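Local coordinates for exopolyphosphatase (Aquifex aeolicus, PDB 1T6C), which probably hydrolyses phosphoanhydride bonds in inorganic polyphosphate and guanosine pentaphosphate, as a calcium-binding member of the actin-like Ppx/GppA phosphatase family, at residues A[25-30]-A[36-41]; A[65-70]-A[107-112]; A[151-156]-A[161-166]; A[224-227]-A[233-236]; A[252-255]-A[261-264]. All blocks are in the same frame, centred on the assembly; numbering follows the deposited sequence.

Interactions 1 and 3 are the two hairpins of this actin-like fold, both partly buried, each pairing the outermost strand of a sheet with its neighbour; their centres lie about 26 Å apart. Both rest on backbone hydrogen bonds and carry a classic bulge, but interaction 3 also delivers a carboxylate to calcium, while interaction 1 bridges polar side chains through water. The other three contacts have no hydrogen bond between their segments. Interaction 2, buried, packs two helices, one of which also covers the sheet of interaction 1. Interactions 4 and 5 are small hydrophobic contacts beside short helices, 4 buried and 5 at the surface, and they touch each other through Tyr227 and Arg264.

Interaction 1 (A[25-30]-A[36-41]); sequences RLTIAQ and LSIILE
Ile28 and Leu40 form a hydrogen-bonded pair in the antiparallel hairpin of strands 23-32 and 35-45, at the edge of a mixed sheet of the actin-like fold. Ile28 N donates to Leu40 O at 2.8 Å. Ile28 O takes two donors, Ile39 N at 2.9 Å and Leu40 N at 3.2 Å, because Ile39 and Leu40 together face Ile28 in a classic beta bulge. Past the bulge the ladder resumes with a mutual pair of bonds between Gln30 and Ser37.

The apolar contacts divide between the two faces. Ile28 and Leu40 run alongside each other, CD1 against CD2 at 3.9 Å, and CG2 of Ile28, anti to its own nitrogen (CG1 at chi1 -57°), meets CG1 of the bulged Ile39. With alanine at Ile28, CD1 and CG2 are gone, and Leu40 CD2 and Ile39 CG1 would probably be left facing a gap. On the other face the methyl of Ala29 meets CD2 of Leu36, with Leu305 of helix 300-313 packed over that side; helix 60-79 covers Leu26 and Leu40.

Water links the polar ends. In the Ser37 conformer modelled here, one molecule bridges Gln30 OE1 and Ser37 OG. Another binds Thr27 OG1 at 2.8 Å and donates to Glu41 OE2 at 2.9 Å, with a weak bond from Arg25 NH2.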
# COMPACT_ATOMS: atom_id res chain seq x y z
N ARG A 25 -10.77 5.11 4.31
CA ARG A 25 -9.90 6.29 4.34
C ARG A 25 -10.26 7.31 3.29
O ARG A 25 -10.60 6.92 2.17
CB ARG A 25 -8.46 5.87 4.18
CG ARG A 25 -7.96 5.12 5.43
CD ARG A 25 -6.56 4.76 5.43
NE ARG A 25 -5.71 5.93 5.43
CZ ARG A 25 -4.41 5.87 5.58
NH1 ARG A 25 -3.81 4.70 5.77
NH2 ARG A 25 -3.71 6.99 5.56
N LEU A 26 -10.18 8.57 3.68
CA LEU A 26 -10.49 9.73 2.82
C LEU A 26 -9.22 10.58 2.70
O LEU A 26 -8.53 10.84 3.69
CB LEU A 26 -11.58 10.58 3.46
CG LEU A 26 -11.84 11.96 2.82
CD1 LEU A 26 -12.43 11.81 1.41
CD2 LEU A 26 -12.71 12.83 3.72
N THR A 27 -8.91 11.00 1.48
CA THR A 27 -7.83 11.91 1.20
C THR A 27 -8.32 13.04 0.28
O THR A 27 -8.90 12.77 -0.73
CB THR A 27 -6.64 11.17 0.52
OG1 THR A 27 -6.29 10.00 1.27
CG2 THR A 27 -5.40 12.08 0.47
N ILE A 28 -8.12 14.29 0.68
CA ILE A 28 -8.52 15.45 -0.10
C ILE A 28 -7.26 16.21 -0.43
O ILE A 28 -6.44 16.45 0.46
CB ILE A 28 -9.52 16.37 0.63
CG1 ILE A 28 -10.79 15.62 1.06
CG2 ILE A 28 -9.89 17.53 -0.27
CD1 ILE A 28 -11.84 16.47 1.75
N ALA A 29 -7.12 16.61 -1.69
CA ALA A 29 -5.95 17.35 -2.14
C ALA A 29 -6.41 18.57 -2.92
O ALA A 29 -7.52 18.59 -3.46
CB ALA A 29 -5.09 16.50 -2.97
N GLN A 30 -5.57 19.59 -2.95
CA GLN A 30 -5.74 20.69 -3.91
C GLN A 30 -4.71 20.57 -5.00
O GLN A 30 -3.60 20.12 -4.76
CB GLN A 30 -5.63 22.04 -3.20
CG GLN A 30 -4.33 22.34 -2.55
CD GLN A 30 -4.03 23.86 -2.44
OE1 GLN A 30 -2.91 24.32 -2.74
NE2 GLN A 30 -5.04 24.62 -2.00
N LEU A 36 0.04 19.05 -6.56
CA LEU A 36 -0.90 18.42 -5.64
C LEU A 36 -0.41 18.54 -4.20
O LEU A 36 0.72 18.14 -3.89
CB LEU A 36 -0.98 16.93 -5.95
CG LEU A 36 -2.11 16.31 -6.75
CD1 LEU A 36 -1.86 14.81 -6.79
CD2 LEU A 36 -3.46 16.60 -6.18
N SER A 37 -1.25 19.09 -3.32
CA SER A 37 -0.95 19.12 -1.90
C SER A 37 -2.13 18.52 -1.16
O SER A 37 -3.28 18.87 -1.47
CB SER A 37 -0.77 20.56 -1.44
OG SER A 37 0.22 21.24 -2.20
N ILE A 38 -1.85 17.66 -0.18
CA ILE A 38 -2.90 17.03 0.60
C ILE A 38 -3.34 18.01 1.68
O ILE A 38 -2.51 18.51 2.43
CB ILE A 38 -2.34 15.74 1.29
CG1 ILE A 38 -1.58 14.85 0.29
CG2 ILE A 38 -3.45 14.98 1.97
CD1 ILE A 38 -2.29 14.59 -1.01
N ILE A 39 -4.64 18.25 1.76
CA ILE A 39 -5.20 19.20 2.72
C ILE A 39 -6.11 18.59 3.78
O ILE A 39 -6.42 19.23 4.77
CB ILE A 39 -5.91 20.34 1.96
CG1 ILE A 39 -7.10 19.81 1.14
CG2 ILE A 39 -4.90 21.06 1.05
CD1 ILE A 39 -7.98 20.88 0.61
N LEU A 40 -6.54 17.35 3.57
CA LEU A 40 -7.31 16.66 4.58
C LEU A 40 -7.18 15.17 4.41
O LEU A 40 -7.21 14.67 3.31
CB LEU A 40 -8.77 17.07 4.55
CG LEU A 40 -9.51 16.68 5.82
CD1 LEU A 40 -9.46 17.84 6.82
CD2 LEU A 40 -10.92 16.34 5.54
N GLU A 41 -7.04 14.46 5.53
CA GLU A 41 -7.06 13.01 5.54
C GLU A 41 -7.88 12.55 6.72
O GLU A 41 -7.78 13.15 7.80
CB GLU A 41 -5.65 12.42 5.66
CG GLU A 41 -4.79 12.70 4.44
CD GLU A 41 -3.33 12.48 4.68
OE1 GLU A 41 -2.73 13.28 5.45
OE2 GLU A 41 -2.77 11.53 4.07
O HOH W 1 -4.59 9.43 3.38
O HOH W 2 -0.91 22.53 -4.21

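Interaction 2 (A[65-70]-A[107-112]); sequences ETIQVL and KREVGL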
# COMPACT_ATOMS: atom_id res chain seq x y z
N GLU A 65 -21.67 0.52 10.09
CA GLU A 65 -20.66 1.48 10.53
C GLU A 65 -19.96 2.08 9.31
O GLU A 65 -19.66 3.28 9.27
CB GLU A 65 -19.61 0.86 11.45
CG GLU A 65 -18.72 1.93 12.04
CD GLU A 65 -17.71 1.44 13.05
OE1 GLU A 65 -17.74 0.26 13.39
OE2 GLU A 65 -16.87 2.26 13.51
N THR A 66 -19.69 1.24 8.31
CA THR A 66 -18.98 1.70 7.11
C THR A 66 -19.84 2.72 6.36
O THR A 66 -19.34 3.77 5.97
CB THR A 66 -18.60 0.52 6.23
OG1 THR A 66 -17.67 -0.33 6.90
CG2 THR A 66 -17.83 0.99 4.98
N ILE A 67 -21.14 2.46 6.24
CA ILE A 67 -22.04 3.41 5.62
C ILE A 67 -22.03 4.74 6.40
O ILE A 67 -21.99 5.80 5.80
CB ILE A 67 -23.46 2.82 5.45
CG1 ILE A 67 -23.43 1.74 4.37
CG2 ILE A 67 -24.49 3.89 5.10
CD1 ILE A 67 -24.70 1.02 4.19
N GLN A 68 -22.05 4.70 7.73
CA GLN A 68 -22.06 5.95 8.50
C GLN A 68 -20.77 6.75 8.29
O GLN A 68 -20.83 7.95 8.14
CB GLN A 68 -22.30 5.70 10.00
CG GLN A 68 -22.54 6.98 10.86
CD GLN A 68 -23.35 8.11 10.15
OE1 GLN A 68 -22.78 9.17 9.77
NE2 GLN A 68 -24.65 7.89 9.99
N VAL A 69 -19.63 6.08 8.21
CA VAL A 69 -18.34 6.73 7.95
C VAL A 69 -18.35 7.39 6.57
O VAL A 69 -17.86 8.51 6.39
CB VAL A 69 -17.16 5.73 8.03
CG1 VAL A 69 -15.89 6.35 7.45
CG2 VAL A 69 -16.94 5.28 9.47
N LEU A 70 -18.92 6.69 5.60
CA LEU A 70 -18.98 7.18 4.24
C LEU A 70 -19.87 8.41 4.17
O LEU A 70 -19.57 9.34 3.43
CB LEU A 70 -19.41 6.08 3.24
CG LEU A 70 -18.43 4.95 3.06
CD1 LEU A 70 -19.00 3.82 2.24
CD2 LEU A 70 -17.13 5.45 2.40
N LYS A 107 -24.61 3.53 -2.97
CA LYS A 107 -25.11 4.39 -4.04
C LYS A 107 -26.35 5.11 -3.57
O LYS A 107 -26.51 6.31 -3.77
CB LYS A 107 -25.45 3.55 -5.28
CG LYS A 107 -24.22 2.93 -5.93
CD LYS A 107 -24.54 1.92 -7.01
CE LYS A 107 -23.25 1.20 -7.42
NZ LYS A 107 -23.44 0.13 -8.42
N ARG A 108 -27.25 4.35 -2.97
CA ARG A 108 -28.57 4.88 -2.66
C ARG A 108 -28.55 5.79 -1.43
O ARG A 108 -29.23 6.81 -1.40
CB ARG A 108 -29.57 3.72 -2.40
CG ARG A 108 -29.75 2.74 -3.54
CD ARG A 108 -30.66 3.19 -4.66
NE ARG A 108 -30.10 4.23 -5.51
CZ ARG A 108 -29.25 4.02 -6.51
NH1 ARG A 108 -28.81 2.80 -6.79
NH2 ARG A 108 -28.83 5.03 -7.23
N GLU A 109 -27.76 5.43 -0.43
CA GLU A 109 -27.80 6.07 0.89
C GLU A 109 -26.72 7.12 1.11
O GLU A 109 -26.88 8.02 1.94
CB GLU A 109 -27.73 5.01 1.99
CG GLU A 109 -28.93 4.09 1.95
CD GLU A 109 -28.80 2.88 2.86
OE1 GLU A 109 -28.20 3.04 3.93
OE2 GLU A 109 -29.28 1.78 2.46
N VAL A 110 -25.61 7.02 0.36
CA VAL A 110 -24.50 7.97 0.44
C VAL A 110 -24.38 8.84 -0.83
O VAL A 110 -23.90 9.97 -0.78
CB VAL A 110 -23.14 7.25 0.73
CG1 VAL A 110 -22.05 8.27 0.94
CG2 VAL A 110 -23.26 6.30 1.93
N GLY A 111 -24.80 8.33 -1.98
CA GLY A 111 -24.73 9.09 -3.20
C GLY A 111 -23.41 8.95 -3.91
O GLY A 111 -23.06 9.78 -4.76
N LEU A 112 -22.73 7.85 -3.64
CA LEU A 112 -21.36 7.61 -4.09
C LEU A 112 -21.29 6.24 -4.77
O LEU A 112 -21.80 5.26 -4.23
CB LEU A 112 -20.38 7.63 -2.92
CG LEU A 112 -19.25 8.66 -2.83
CD1 LEU A 112 -19.50 9.93 -3.58
CD2 LEU A 112 -18.99 8.94 -1.35
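Val110 presents both of its methyls to the helix that carries Ile67 and Leu70. CG1 lies anti to the backbone nitrogen (chi1 -174°), which brings it against the main chain of Leu70, 3.7 Å from the carbonyl oxygen Leu70 O. The second branch, CG2, comes in between the two residues of the opposing helix: it is 4.1 Å from Leu70 CB and 4.2 Å from Ile67 CG2. Leu70 therefore meets the valine with the root of its side chain and its carbonyl, whereas Ile67 meets it at a slant with its CG2 branch.

This is plain helix packing, between 60-79 and the C-terminal part of 99-109, beside the sheet, whose strand 23-32 touches Leu70 through Val24. Val110 follows Glu109, and Gly111, with positive phi (87°), is the first residue clearly out of helical angles; its backbone shape would press a beta carbon against the preceding carbonyl. Earlier in helix 99-109, Arg105 and Val106 continue the packing against Ile67 and Leu70.

Glu109 crosses Ile67 obliquely, its chain extended from CG outward. Glu109 OE1 approaches both Ile67 CG2 and Ile67 CD1 at 4.0 Å, so the isoleucine flanks the carboxylate without bonding to it. The charge is met by Arg105, one turn back, in a salt bridge through Glu109 OE2 and Arg105 NE.

Interaction 3 (A[151-156]-A[161-166]); sequences EYVFGK and REVISL. With CA (calcium ion), chain C.
Glu151 splits its carboxylate between a neighbouring strand and a metal. Glu151 OE2 accepts from Ser165 OG at 2.7 Å through its anti lone pair, while Glu151 OE1 binds the calcium ion, also at 2.7 Å. A bend at chi2 (70°) folds the glutamate chain so that CG lies against Ser165 CB, and the serine hydroxyl, anti to its own backbone nitrogen, is placed to donate. Ser165 is thus a second-shell residue that probably helps fix the rotation of the carboxylate. The metal shell is completed by two waters and by the carbonyl oxygens of Asp144, Gly146 and Ser149.

Behind the site runs the antiparallel hairpin of strands 149-156 and 159-166, the edge of the six-stranded sheet in this lobe of the actin-like fold. Tyr152 and Ile164 exchange a reciprocal pair of bonds, the one from Tyr152 N to Ile164 O nearly straight at 174°. Phe154 N donates to Glu162 O at 2.8 Å. Phe154 O takes two donors, Arg161 N at 2.8 Å and Glu162 N at 3.3 Å, since both residues face Phe154 in a classic beta bulge.

Two other polar ends find partners outside the hairpin: Tyr152 OH bonds to Thr284 OG1, and Arg161 NH1 makes a salt bridge with Glu139. Leu166 CD1 reaches Tyr152 CE1 at 3.7 Å, and on the Glu151 face Val153 and Val163 lie side by side, with their CG2 methyls 3.9 Å apart.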
# COMPACT_ATOMS: atom_id res chain seq x y z
N GLU A 151 2.60 -5.93 -5.54
CA GLU A 151 2.50 -5.68 -6.94
C GLU A 151 3.85 -5.20 -7.48
O GLU A 151 4.54 -4.42 -6.83
CB GLU A 151 1.48 -4.62 -7.27
CG GLU A 151 0.06 -5.11 -7.23
CD GLU A 151 -0.41 -5.42 -5.82
OE1 GLU A 151 -0.38 -4.51 -4.99
OE2 GLU A 151 -0.78 -6.57 -5.56
N TYR A 152 4.16 -5.69 -8.67
CA TYR A 152 5.32 -5.27 -9.45
C TYR A 152 4.81 -4.56 -10.71
O TYR A 152 4.21 -5.20 -11.57
CB TYR A 152 6.19 -6.49 -9.83
CG TYR A 152 6.87 -7.07 -8.61
CD1 TYR A 152 6.13 -7.86 -7.71
CD2 TYR A 152 8.18 -6.78 -8.31
CE1 TYR A 152 6.72 -8.34 -6.54
CE2 TYR A 152 8.77 -7.22 -7.14
CZ TYR A 152 8.05 -8.01 -6.27
OH TYR A 152 8.60 -8.44 -5.09
N VAL A 153 5.01 -3.26 -10.78
CA VAL A 153 4.42 -2.43 -11.83
C VAL A 153 5.53 -1.83 -12.64
O VAL A 153 6.30 -1.02 -12.13
CB VAL A 153 3.53 -1.31 -11.28
CG1 VAL A 153 2.66 -0.75 -12.40
CG2 VAL A 153 2.65 -1.85 -10.17
N PHE A 154 5.58 -2.22 -13.91
CA PHE A 154 6.63 -1.81 -14.82
C PHE A 154 6.13 -0.75 -15.78
O PHE A 154 5.03 -0.83 -16.33
CB PHE A 154 7.09 -3.01 -15.62
CG PHE A 154 7.65 -4.12 -14.80
CD1 PHE A 154 9.01 -4.16 -14.49
CD2 PHE A 154 6.82 -5.10 -14.35
CE1 PHE A 154 9.52 -5.21 -13.74
CE2 PHE A 154 7.34 -6.17 -13.58
CZ PHE A 154 8.66 -6.21 -13.28
N GLY A 155 6.95 0.26 -15.97
CA GLY A 155 6.65 1.27 -16.97
C GLY A 155 7.78 2.23 -17.22
O GLY A 155 8.91 2.04 -16.80
N LYS A 156 7.45 3.31 -17.91
CA LYS A 156 8.35 4.42 -18.12
C LYS A 156 7.56 5.72 -18.08
O LYS A 156 6.51 5.81 -18.72
CB LYS A 156 9.04 4.30 -19.48
CG LYS A 156 9.92 5.49 -19.83
CD LYS A 156 11.16 5.04 -20.59
CE LYS A 156 11.80 6.16 -21.37
NZ LYS A 156 13.09 6.54 -20.77
N ARG A 161 3.40 -0.37 -18.51
CA ARG A 161 3.47 -1.48 -19.47
C ARG A 161 2.88 -2.76 -19.00
O ARG A 161 2.20 -3.48 -19.74
CB ARG A 161 4.91 -1.73 -19.83
CG ARG A 161 5.40 -0.71 -20.77
CD ARG A 161 6.21 -1.28 -21.94
NE ARG A 161 6.92 -0.17 -22.56
CZ ARG A 161 7.94 0.43 -21.99
NH1 ARG A 161 8.38 0.05 -20.80
NH2 ARG A 161 8.50 1.45 -22.60
N GLU A 162 3.14 -3.09 -17.74
CA GLU A 162 2.78 -4.39 -17.23
C GLU A 162 2.68 -4.33 -15.73
O GLU A 162 3.47 -3.65 -15.10
CB GLU A 162 3.85 -5.42 -17.60
CG GLU A 162 3.47 -6.82 -17.16
CD GLU A 162 4.42 -7.87 -17.68
OE1 GLU A 162 5.51 -7.48 -18.15
OE2 GLU A 162 4.05 -9.07 -17.62
N VAL A 163 1.69 -5.01 -15.17
CA VAL A 163 1.61 -5.19 -13.71
C VAL A 163 1.43 -6.67 -13.40
O VAL A 163 0.60 -7.38 -14.02
CB VAL A 163 0.49 -4.33 -13.03
CG1 VAL A 163 -0.82 -4.40 -13.78
CG2 VAL A 163 0.31 -4.71 -11.54
N ILE A 164 2.19 -7.14 -12.41
CA ILE A 164 2.11 -8.49 -11.93
C ILE A 164 1.86 -8.39 -10.43
O ILE A 164 2.65 -7.80 -9.71
CB ILE A 164 3.39 -9.33 -12.20
CG1 ILE A 164 3.68 -9.39 -13.71
CG2 ILE A 164 3.20 -10.75 -11.63
CD1 ILE A 164 5.11 -9.81 -14.06
N SER A 165 0.75 -8.94 -9.97
CA SER A 165 0.44 -9.02 -8.54
C SER A 165 0.77 -10.39 -7.99
O SER A 165 0.21 -11.39 -8.44
CB SER A 165 -1.03 -8.72 -8.30
OG SER A 165 -1.36 -8.83 -6.91
N LEU A 166 1.66 -10.45 -6.99
CA LEU A 166 2.02 -11.70 -6.33
C LEU A 166 1.29 -11.75 -4.98
O LEU A 166 1.41 -10.83 -4.17
CB LEU A 166 3.53 -11.82 -6.11
CG LEU A 166 4.42 -11.70 -7.34
CD1 LEU A 166 5.86 -11.94 -6.93
CD2 LEU A 166 3.99 -12.61 -8.46
CA CA C . -0.01 -4.57 -2.34
O HOH W 3 -0.24 -2.06 -1.23
O HOH W 4 -2.58 -4.39 -3.35

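Interaction 4 (A[224-227]-A[233-236]); sequences YNVY and KVHG
The Schellman C-cap of helix 214-223 leads into the loop to the short, weakly bonded helix 231-234, and there Val226 packs on Lys233 and Val234. The valine reaches across with both methyls. Val226 CG1 and CG2 each stand 3.9 Å from Lys233 CB, so the two branches straddle that carbon, and Val226 CG1 also meets Lys233 CD at 4.0 Å. Beside Lys233, Val234 meets the valine with one branch, CG2, which lies 4.1 Å from Val226 CG2. Both neighbours cross the valine at a slant.

The lysine contributes only its aliphatic part to this packing. Its chain runs extended from CB through CD past the valine and then bends at chi4 (86°), carrying NZ to a salt bridge with Asp230 OD2. The ammonium thus has an acidic mate while the methylenes beneath it border a buried valine. Ala220 of helix 214-223 touches Val234, which reaches Val295 of strand 292-296 as well.

Were Val226 a serine, Lys233 and Val234 would probably lose the methyl contacts from it, leaving Lys233 CB and Val234 CG2 against a gap.

What puts the valine here is the way the first helix stops. Asn225 adopts positive phi (57°), and the backbone nitrogens of Val226 and Asn225 turn back to Ala221 O and Leu222 O respectively. Val226, the C'' residue of the motif, packs on Ala221, the C3 residue, and turns its methyls to Lys233 and Val234; the apolar contact between C'' and C3 commonly accompanies a Schellman motif.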
# COMPACT_ATOMS: atom_id res chain seq x y z
N TYR A 224 17.41 6.12 8.56
CA TYR A 224 17.74 7.52 8.55
C TYR A 224 17.40 8.25 9.85
O TYR A 224 17.48 9.47 9.89
CB TYR A 224 17.12 8.18 7.32
CG TYR A 224 17.81 7.67 6.07
CD1 TYR A 224 19.14 8.02 5.80
CD2 TYR A 224 17.20 6.75 5.21
CE1 TYR A 224 19.79 7.53 4.67
CE2 TYR A 224 17.86 6.26 4.08
CZ TYR A 224 19.15 6.67 3.81
OH TYR A 224 19.83 6.17 2.73
N ASN A 225 17.06 7.50 10.90
CA ASN A 225 16.84 8.09 12.23
C ASN A 225 15.77 9.15 12.23
O ASN A 225 15.92 10.21 12.83
CB ASN A 225 18.14 8.68 12.79
CG ASN A 225 19.24 7.67 12.87
OD1 ASN A 225 19.08 6.65 13.50
ND2 ASN A 225 20.38 7.97 12.23
N VAL A 226 14.67 8.83 11.54
CA VAL A 226 13.51 9.72 11.43
C VAL A 226 12.51 9.32 12.51
O VAL A 226 11.89 8.23 12.50
CB VAL A 226 12.83 9.63 10.06
CG1 VAL A 226 11.68 10.63 9.99
CG2 VAL A 226 13.85 9.93 8.95
N TYR A 227 12.34 10.23 13.48
CA TYR A 227 11.40 10.01 14.55
C TYR A 227 11.00 11.37 15.12
O TYR A 227 11.87 12.14 15.50
CB TYR A 227 12.06 9.22 15.66
CG TYR A 227 11.21 9.11 16.90
CD1 TYR A 227 10.19 8.18 16.99
CD2 TYR A 227 11.41 9.97 17.97
CE1 TYR A 227 9.41 8.10 18.13
CE2 TYR A 227 10.63 9.89 19.10
CZ TYR A 227 9.65 8.98 19.17
OH TYR A 227 8.86 8.92 20.32
N LYS A 233 10.92 13.60 5.27
CA LYS A 233 12.25 13.09 5.56
C LYS A 233 12.47 11.69 4.99
O LYS A 233 13.60 11.20 5.00
CB LYS A 233 12.51 13.08 7.07
CG LYS A 233 12.47 14.47 7.73
CD LYS A 233 12.85 14.35 9.19
CE LYS A 233 12.84 15.66 9.93
NZ LYS A 233 11.50 16.00 10.45
N VAL A 234 11.39 11.01 4.61
CA VAL A 234 11.46 9.64 4.16
C VAL A 234 11.24 9.51 2.66
O VAL A 234 11.90 8.72 2.00
CB VAL A 234 10.43 8.77 4.95
CG1 VAL A 234 10.19 7.40 4.32
CG2 VAL A 234 10.90 8.61 6.40
N HIS A 235 10.30 10.26 2.13
CA HIS A 235 10.00 10.18 0.70
C HIS A 235 11.22 10.56 -0.14
O HIS A 235 11.80 11.61 0.05
CB HIS A 235 8.88 11.14 0.39
CG HIS A 235 8.33 10.98 -0.99
ND1 HIS A 235 8.60 11.86 -2.02
CD2 HIS A 235 7.52 10.04 -1.51
CE1 HIS A 235 7.98 11.45 -3.11
NE2 HIS A 235 7.31 10.35 -2.82
N GLY A 236 11.59 9.69 -1.06
CA GLY A 236 12.74 9.90 -1.91
C GLY A 236 14.06 9.40 -1.35
O GLY A 236 15.05 9.44 -2.05

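Interaction 5 (A[252-255]-A[261-264]); sequences KEIP and KRFR
Arg262 and Phe263 are the two residues of 261-264 that meet Ile254, and both do so through its CD1. Arg262 comes first, at the last turn of helix 256-262. Its CG lies 4.5 Å from Ile254 CD1, a loose approach, and beyond it the side chain leads off. The guanidinium ends up over its own neighbour, with Phe263 CZ 3.7 Å above the plane and over its centre, while Arg262 CG lies 3.5 Å above one face of the phenyl ring.

Phe263, the first residue to leave helical angles, makes the closer contact. Ile254 CD1 lies in the plane of the ring at its edge, 3.6 Å from Phe263 CE1, and the two side chains cross at about a right angle. The extended isoleucine chain (chi2 171°) carries that methyl out to the ring. The contact is purely apolar.

The pair spans helix 256-262 from one end to the other: Ile254 belongs to the loop that enters it, Phe263 to the residues that leave it. Helix 241-251, just before that loop, adds two more aromatic rings, Trp247 packing edge-to-face with Phe263 and Phe251 meeting it at an inclined angle.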
# COMPACT_ATOMS: atom_id res chain seq x y z
N LYS A 252 15.68 -10.37 12.55
CA LYS A 252 15.61 -11.82 12.68
C LYS A 252 16.13 -12.30 14.04
O LYS A 252 15.89 -13.43 14.38
CB LYS A 252 16.29 -12.51 11.48
CG LYS A 252 17.78 -12.62 11.55
CD LYS A 252 18.29 -13.31 10.26
CE LYS A 252 19.78 -13.54 10.31
NZ LYS A 252 20.28 -14.20 9.06
N GLU A 253 16.80 -11.44 14.80
CA GLU A 253 17.31 -11.77 16.13
C GLU A 253 16.45 -11.21 17.25
O GLU A 253 16.79 -11.37 18.44
CB GLU A 253 18.71 -11.18 16.29
CG GLU A 253 19.72 -11.69 15.30
CD GLU A 253 19.96 -13.20 15.35
OE1 GLU A 253 20.29 -13.78 14.26
OE2 GLU A 253 19.81 -13.82 16.45
N ILE A 254 15.33 -10.57 16.91
CA ILE A 254 14.49 -9.91 17.91
C ILE A 254 13.11 -10.55 17.95
O ILE A 254 12.39 -10.54 16.94
CB ILE A 254 14.34 -8.39 17.67
CG1 ILE A 254 15.73 -7.71 17.53
CG2 ILE A 254 13.49 -7.76 18.81
CD1 ILE A 254 15.67 -6.25 17.08
N PRO A 255 12.68 -11.06 19.11
CA PRO A 255 11.31 -11.55 19.24
C PRO A 255 10.31 -10.44 18.92
O PRO A 255 10.54 -9.29 19.24
CB PRO A 255 11.23 -11.96 20.71
CG PRO A 255 12.62 -12.11 21.18
CD PRO A 255 13.42 -11.16 20.38
N LYS A 261 9.49 -2.13 21.01
CA LYS A 261 10.15 -1.56 22.18
C LYS A 261 11.55 -1.07 21.82
O LYS A 261 11.96 0.00 22.26
CB LYS A 261 10.26 -2.60 23.28
CG LYS A 261 8.91 -3.10 23.77
CD LYS A 261 9.12 -4.16 24.84
CE LYS A 261 7.85 -4.56 25.56
NZ LYS A 261 8.11 -5.83 26.31
N ARG A 262 12.27 -1.86 21.06
CA ARG A 262 13.65 -1.52 20.64
C ARG A 262 13.69 -0.45 19.58
O ARG A 262 14.58 0.41 19.59
CB ARG A 262 14.38 -2.78 20.17
CG ARG A 262 15.79 -2.60 19.69
CD ARG A 262 16.80 -2.04 20.72
NE ARG A 262 18.08 -1.77 20.09
CZ ARG A 262 18.37 -0.70 19.38
NH1 ARG A 262 17.46 0.25 19.17
NH2 ARG A 262 19.57 -0.56 18.83
N PHE A 263 12.74 -0.50 18.65
CA PHE A 263 12.69 0.41 17.50
C PHE A 263 11.30 1.05 17.48
O PHE A 263 10.35 0.49 16.92
CB PHE A 263 12.98 -0.36 16.21
CG PHE A 263 14.38 -0.90 16.14
CD1 PHE A 263 14.62 -2.28 16.26
CD2 PHE A 263 15.44 -0.06 16.00
CE1 PHE A 263 15.92 -2.76 16.21
CE2 PHE A 263 16.75 -0.54 15.91
CZ PHE A 263 16.99 -1.90 16.04
N ARG A 264 11.22 2.24 18.06
CA ARG A 264 9.95 2.95 18.30
C ARG A 264 9.10 3.16 17.06
O ARG A 264 7.88 3.20 17.15
CB ARG A 264 10.25 4.33 18.87
CG ARG A 264 10.71 4.32 20.27
CD ARG A 264 10.95 5.70 20.83
NE ARG A 264 11.70 5.52 22.07
CZ ARG A 264 11.16 5.16 23.21
NH1 ARG A 264 9.84 5.04 23.33
NH2 ARG A 264 11.96 4.99 24.27